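Local coordinates for mandelate racemase / muconate lactonizing enzyme family protein (PDB 4DXK), which probably acts as a lyase or isomerase of the enolase superfamily, working on its substrate at a metal site at the mouth of an alpha/beta barrel, at residues A[110-115]-A[337-342]; A[212-217]-A[238-243]. One frame throughout, in Å; residues are numbered along the deposited sequence.

Contact 1: residues A[110-115]-A[337-342]; sequences FSRREI and PNALVQ
I115 and A339 meet through methyl groups, and the side chain of R112 completes the contact, so that the loop before strand 115-118 is joined to the loop before strand 342-343 by apolar packing and one hydrogen bond between them. The CD1 atom of I115 lies 3.8 Å from A339 CB and 3.7 Å from A339 O, where it covers the peptide groups that lead on to L340 and V341. Its chain reaches that far because CG1 is anti to the backbone N (chi1 -169°) and the next torsion is extended too. The other branch works farther along: I115 CG2 rests 3.7 Å from Q342 CB, while the amide of Q342 turns away to bond with S333.

R112 comes in beside this apolar patch. Its chain bends at chi3 (61°), which swings the guanidinium across to P337 O. The bond from R112 NH2 to P337 O is 3.0 Å long; the acceptor lies close to the guanidinium plane, but the donor stands well above the plane of the carbonyl. A339 O sits over one face of the same group, toward its rim, and A339 CB is 3.8 Å from R112 NH1. Since NH1 also bonds to the carbonyls of S333 and A336, the arginine ties together the last turn of a helix and the loop that leaves it.

The contact thus joins the approach to strand 115-118 with the link between helix 323-335 and strand 342-343. Those two strands are parallel neighbours in a mixed sheet, with I368 of strand 367-369 packing against both I115 and Q342.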
# COMPACT_ATOMS: atom_id res chain seq x y z
N PHE A 110 -26.68 -29.64 -11.80
CA PHE A 110 -26.23 -30.40 -10.63
C PHE A 110 -24.76 -30.73 -10.77
O PHE A 110 -24.40 -31.77 -11.35
CB PHE A 110 -27.02 -31.71 -10.51
CG PHE A 110 -28.44 -31.53 -10.05
CD1 PHE A 110 -29.45 -31.24 -10.97
CD2 PHE A 110 -28.77 -31.71 -8.72
CE1 PHE A 110 -30.77 -31.10 -10.54
CE2 PHE A 110 -30.09 -31.56 -8.28
CZ PHE A 110 -31.09 -31.26 -9.20
N SER A 111 -23.89 -29.89 -10.22
CA SER A 111 -22.46 -30.16 -10.27
C SER A 111 -22.09 -31.36 -9.40
O SER A 111 -21.08 -32.01 -9.64
CB SER A 111 -21.68 -28.91 -9.90
OG SER A 111 -22.04 -27.85 -10.77
N ARG A 112 -22.93 -31.63 -8.41
CA ARG A 112 -22.85 -32.85 -7.60
C ARG A 112 -24.29 -33.24 -7.30
O ARG A 112 -25.20 -32.42 -7.38
CB ARG A 112 -22.05 -32.59 -6.31
CG ARG A 112 -22.60 -31.44 -5.47
CD ARG A 112 -21.70 -31.07 -4.28
NE ARG A 112 -20.38 -30.63 -4.73
CZ ARG A 112 -20.10 -29.41 -5.16
NH1 ARG A 112 -21.02 -28.46 -5.18
NH2 ARG A 112 -18.86 -29.12 -5.56
N ARG A 113 -24.48 -34.50 -6.93
CA ARG A 113 -25.81 -35.03 -6.66
C ARG A 113 -26.14 -34.99 -5.17
O ARG A 113 -27.30 -35.07 -4.76
CB ARG A 113 -25.91 -36.47 -7.18
CG ARG A 113 -25.82 -36.59 -8.69
CD ARG A 113 -27.05 -35.99 -9.36
NE ARG A 113 -26.89 -35.85 -10.80
CZ ARG A 113 -27.81 -35.34 -11.62
NH1 ARG A 113 -28.97 -34.92 -11.13
NH2 ARG A 113 -27.56 -35.25 -12.91
N GLU A 114 -25.10 -34.86 -4.35
CA GLU A 114 -25.26 -34.74 -2.91
C GLU A 114 -24.02 -34.02 -2.41
O GLU A 114 -23.01 -33.94 -3.12
CB GLU A 114 -25.38 -36.12 -2.25
CG GLU A 114 -24.14 -36.98 -2.42
CD GLU A 114 -24.32 -38.40 -1.90
OE1 GLU A 114 -25.39 -38.70 -1.34
OE2 GLU A 114 -23.37 -39.21 -2.05
N ILE A 115 -24.09 -33.51 -1.19
CA ILE A 115 -22.97 -32.79 -0.62
C ILE A 115 -22.84 -33.12 0.86
O ILE A 115 -23.84 -33.37 1.54
CB ILE A 115 -23.09 -31.25 -0.82
CG1 ILE A 115 -21.77 -30.54 -0.47
CG2 ILE A 115 -24.26 -30.69 -0.02
CD1 ILE A 115 -21.79 -29.05 -0.75
N PRO A 337 -19.87 -24.95 -7.93
CA PRO A 337 -18.71 -25.85 -7.87
C PRO A 337 -17.89 -25.69 -6.59
O PRO A 337 -17.30 -26.67 -6.13
CB PRO A 337 -17.91 -25.47 -9.12
CG PRO A 337 -18.97 -25.04 -10.09
CD PRO A 337 -19.96 -24.26 -9.23
N ASN A 338 -17.88 -24.50 -6.00
CA ASN A 338 -17.10 -24.25 -4.79
C ASN A 338 -17.90 -24.40 -3.50
O ASN A 338 -17.43 -23.97 -2.45
CB ASN A 338 -16.43 -22.87 -4.84
CG ASN A 338 -17.43 -21.74 -4.84
OD1 ASN A 338 -18.53 -21.89 -5.37
ND2 ASN A 338 -17.06 -20.60 -4.26
N ALA A 339 -19.08 -25.01 -3.54
CA ALA A 339 -19.78 -25.30 -2.28
C ALA A 339 -19.03 -26.39 -1.52
O ALA A 339 -18.73 -27.46 -2.06
CB ALA A 339 -21.22 -25.72 -2.53
N LEU A 340 -18.72 -26.12 -0.26
CA LEU A 340 -17.87 -26.99 0.56
C LEU A 340 -18.67 -27.98 1.39
O LEU A 340 -18.37 -29.17 1.43
CB LEU A 340 -17.03 -26.11 1.48
CG LEU A 340 -16.09 -26.80 2.46
CD1 LEU A 340 -14.98 -27.55 1.72
CD2 LEU A 340 -15.48 -25.78 3.40
N VAL A 341 -19.66 -27.46 2.11
CA VAL A 341 -20.54 -28.25 2.96
C VAL A 341 -21.88 -27.56 3.01
O VAL A 341 -21.98 -26.35 2.78
CB VAL A 341 -20.02 -28.35 4.41
CG1 VAL A 341 -18.91 -29.38 4.53
CG2 VAL A 341 -19.56 -26.98 4.92
N GLN A 342 -22.93 -28.34 3.31
CA GLN A 342 -24.25 -27.78 3.56
C GLN A 342 -24.71 -28.12 4.97
O GLN A 342 -25.07 -29.27 5.23
CB GLN A 342 -25.29 -28.29 2.55
CG GLN A 342 -26.70 -27.77 2.85
CD GLN A 342 -26.73 -26.25 2.89
OE1 GLN A 342 -26.40 -25.59 1.91
NE2 GLN A 342 -27.11 -25.69 4.05

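Contact 2: residues A[212-217]-A[238-243]. With NA (sodium ion), chain C.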
# COMPACT_ATOMS: atom_id res chain seq x y z
N ASP A 212 -13.88 -32.85 11.81
CA ASP A 212 -13.60 -31.42 11.66
C ASP A 212 -14.40 -30.67 12.72
O ASP A 212 -15.59 -30.95 12.91
CB ASP A 212 -14.01 -30.91 10.27
CG ASP A 212 -13.20 -31.54 9.15
OD1 ASP A 212 -11.98 -31.73 9.31
OD2 ASP A 212 -13.81 -31.84 8.10
N ILE A 213 -13.76 -29.74 13.42
CA ILE A 213 -14.46 -28.96 14.44
C ILE A 213 -14.52 -27.50 14.00
O ILE A 213 -13.49 -26.81 13.93
CB ILE A 213 -13.78 -29.03 15.82
CG1 ILE A 213 -13.56 -30.48 16.26
CG2 ILE A 213 -14.63 -28.28 16.85
CD1 ILE A 213 -12.75 -30.60 17.55
N MET A 214 -15.73 -27.05 13.69
CA MET A 214 -15.98 -25.65 13.37
C MET A 214 -16.29 -24.90 14.65
O MET A 214 -16.95 -25.44 15.54
CB MET A 214 -17.17 -25.55 12.43
CG MET A 214 -16.92 -26.16 11.07
SD MET A 214 -18.37 -27.00 10.47
CE MET A 214 -17.76 -27.62 8.90
N VAL A 215 -15.81 -23.66 14.75
CA VAL A 215 -16.09 -22.85 15.93
C VAL A 215 -16.91 -21.66 15.52
O VAL A 215 -16.54 -20.90 14.62
CB VAL A 215 -14.81 -22.37 16.59
CG1 VAL A 215 -15.15 -21.72 17.93
CG2 VAL A 215 -13.84 -23.53 16.80
N GLU A 216 -18.05 -21.52 16.18
CA GLU A 216 -18.95 -20.40 15.99
C GLU A 216 -18.75 -19.41 17.13
O GLU A 216 -18.71 -19.83 18.29
CB GLU A 216 -20.37 -20.95 16.06
CG GLU A 216 -21.41 -19.90 16.24
CD GLU A 216 -21.61 -19.16 14.96
OE1 GLU A 216 -20.97 -18.10 14.77
OE2 GLU A 216 -22.37 -19.67 14.13
N PHE A 217 -18.63 -18.13 16.82
CA PHE A 217 -18.50 -17.08 17.84
C PHE A 217 -19.66 -16.10 17.89
O PHE A 217 -19.72 -15.25 18.78
CB PHE A 217 -17.20 -16.30 17.65
CG PHE A 217 -15.96 -17.11 17.86
CD1 PHE A 217 -15.52 -17.40 19.15
CD2 PHE A 217 -15.23 -17.59 16.78
CE1 PHE A 217 -14.37 -18.13 19.35
CE2 PHE A 217 -14.07 -18.34 16.99
CZ PHE A 217 -13.64 -18.60 18.27
N THR A 238 -8.65 -26.58 14.74
CA THR A 238 -9.99 -26.15 14.37
C THR A 238 -10.10 -25.93 12.85
O THR A 238 -9.12 -25.61 12.19
CB THR A 238 -10.40 -24.90 15.14
OG1 THR A 238 -9.40 -23.89 14.97
CG2 THR A 238 -10.53 -25.23 16.62
N PHE A 239 -11.30 -26.13 12.32
CA PHE A 239 -11.52 -26.11 10.88
C PHE A 239 -11.80 -24.70 10.36
O PHE A 239 -11.27 -24.30 9.32
CB PHE A 239 -12.67 -27.04 10.53
CG PHE A 239 -12.86 -27.26 9.06
CD1 PHE A 239 -11.93 -27.99 8.33
CD2 PHE A 239 -13.96 -26.73 8.41
CE1 PHE A 239 -12.11 -28.20 6.96
CE2 PHE A 239 -14.15 -26.94 7.05
CZ PHE A 239 -13.22 -27.67 6.32
N TRP A 240 -12.66 -23.97 11.06
CA TRP A 240 -12.90 -22.57 10.75
C TRP A 240 -13.32 -21.81 11.99
O TRP A 240 -13.77 -22.42 12.96
CB TRP A 240 -13.89 -22.41 9.58
CG TRP A 240 -15.38 -22.57 9.80
CD1 TRP A 240 -16.16 -22.09 10.83
CD2 TRP A 240 -16.28 -23.20 8.88
NE1 TRP A 240 -17.49 -22.39 10.60
CE2 TRP A 240 -17.59 -23.06 9.40
CE3 TRP A 240 -16.11 -23.87 7.67
CZ2 TRP A 240 -18.71 -23.58 8.76
CZ3 TRP A 240 -17.23 -24.36 7.02
CH2 TRP A 240 -18.51 -24.22 7.56
N HIS A 241 -13.13 -20.50 11.97
CA HIS A 241 -13.53 -19.61 13.06
C HIS A 241 -14.56 -18.65 12.49
O HIS A 241 -14.22 -17.75 11.71
CB HIS A 241 -12.33 -18.86 13.63
CG HIS A 241 -11.38 -19.73 14.38
ND1 HIS A 241 -10.19 -19.27 14.90
CD2 HIS A 241 -11.44 -21.05 14.70
CE1 HIS A 241 -9.55 -20.26 15.50
NE2 HIS A 241 -10.29 -21.35 15.38
N GLU A 242 -15.81 -18.88 12.86
CA GLU A 242 -16.94 -18.20 12.24
C GLU A 242 -17.36 -16.97 13.04
O GLU A 242 -17.57 -17.05 14.26
CB GLU A 242 -18.11 -19.18 12.12
CG GLU A 242 -19.34 -18.63 11.42
CD GLU A 242 -20.39 -19.70 11.18
OE1 GLU A 242 -20.05 -20.90 11.19
OE2 GLU A 242 -21.58 -19.36 11.01
N ASP A 243 -17.49 -15.85 12.34
CA ASP A 243 -17.93 -14.59 12.94
C ASP A 243 -17.21 -14.29 14.25
O ASP A 243 -17.84 -14.08 15.29
CB ASP A 243 -19.46 -14.60 13.10
CG ASP A 243 -20.17 -14.52 11.77
OD1 ASP A 243 -19.59 -13.93 10.84
OD2 ASP A 243 -21.29 -15.04 11.64
NA NA C . -23.41 -18.96 12.37
O HOH W 1 -22.54 -16.91 13.06
O HOH W 2 -25.30 -18.46 13.70
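Two adjacent parallel strands of the enolase-family barrel, 212-216 and 240-242, meet here in a beta-alpha-beta unit whose crossover contains helix 223-232, and their C-terminal ends carry a metal site. The ladder is regular where V215 pairs with H241 and E216 with E242: V215 N bonds to W240 O at 3.0 Å, and E242 N reaches V215 O at 2.8 Å.

On the face bearing M214, W240 and the two glutamates, the methionine, in the conformer described here, lies over the indole. M214 CG stands 3.7 Å from the centroid of the five-membered ring, a CH-pi contact, and SD lies over the six-membered ring in a Met-aromatic contact. At the start of the strands F239 lies between D212 and M214: the carboxylate of D212 is stacked on its ring, planes 21° apart, while D212 OD2 is held by R116 and by Y187 of a neighbouring subunit. The other face carries V215 and H241, and the edge of F217 points to the imidazole face in a T-shaped pair.

Toward the strand ends, E216 bends at chi2 (74°) and E242 stays extended. E216 OE2 lies 2.2 Å from sodium and E242 OE2 2.3 Å, with E268 as the third protein ligand. Water 1, also bound to sodium, donates to E216 OE1 and D243 OD2; E216 OE1 also accepts from H218 N, and D243 OD1 bonds to S267 OG. W240 NE1 donates to E242 OE1 on the anti side of the carboxylate, through a bent bond, and K172 makes a salt bridge to the same oxygen. E216 OE2 and E242 OE2, 3.2 Å apart, both bind the sodium, whose charge probably offsets their mutual repulsion; three acidic ligands at successive strand ends match the divalent-metal site of mandelate racemase relatives, which sodium probably occupies here.

Contact 2 is nested within the chain loop that contact 1 closes, and the two sites touch: L340 CD2 packs on F239 CE2 at 4.1 Å and also meets W240. Contact 2 is buried among the barrel strands and depends on a backbone ladder, aromatic packing and acidic groups gathered round a cation. Contact 1 is only partly buried, joins loops entering a separate mixed sheet, and relies on an arginine-carbonyl bond and aliphatic contacts. Neighbouring subunits pack against residues of both. The contrast is between a metal-centred acidic cluster at the C-terminal strand ends in contact 2 and an arginine bound to carbonyls in contact 1.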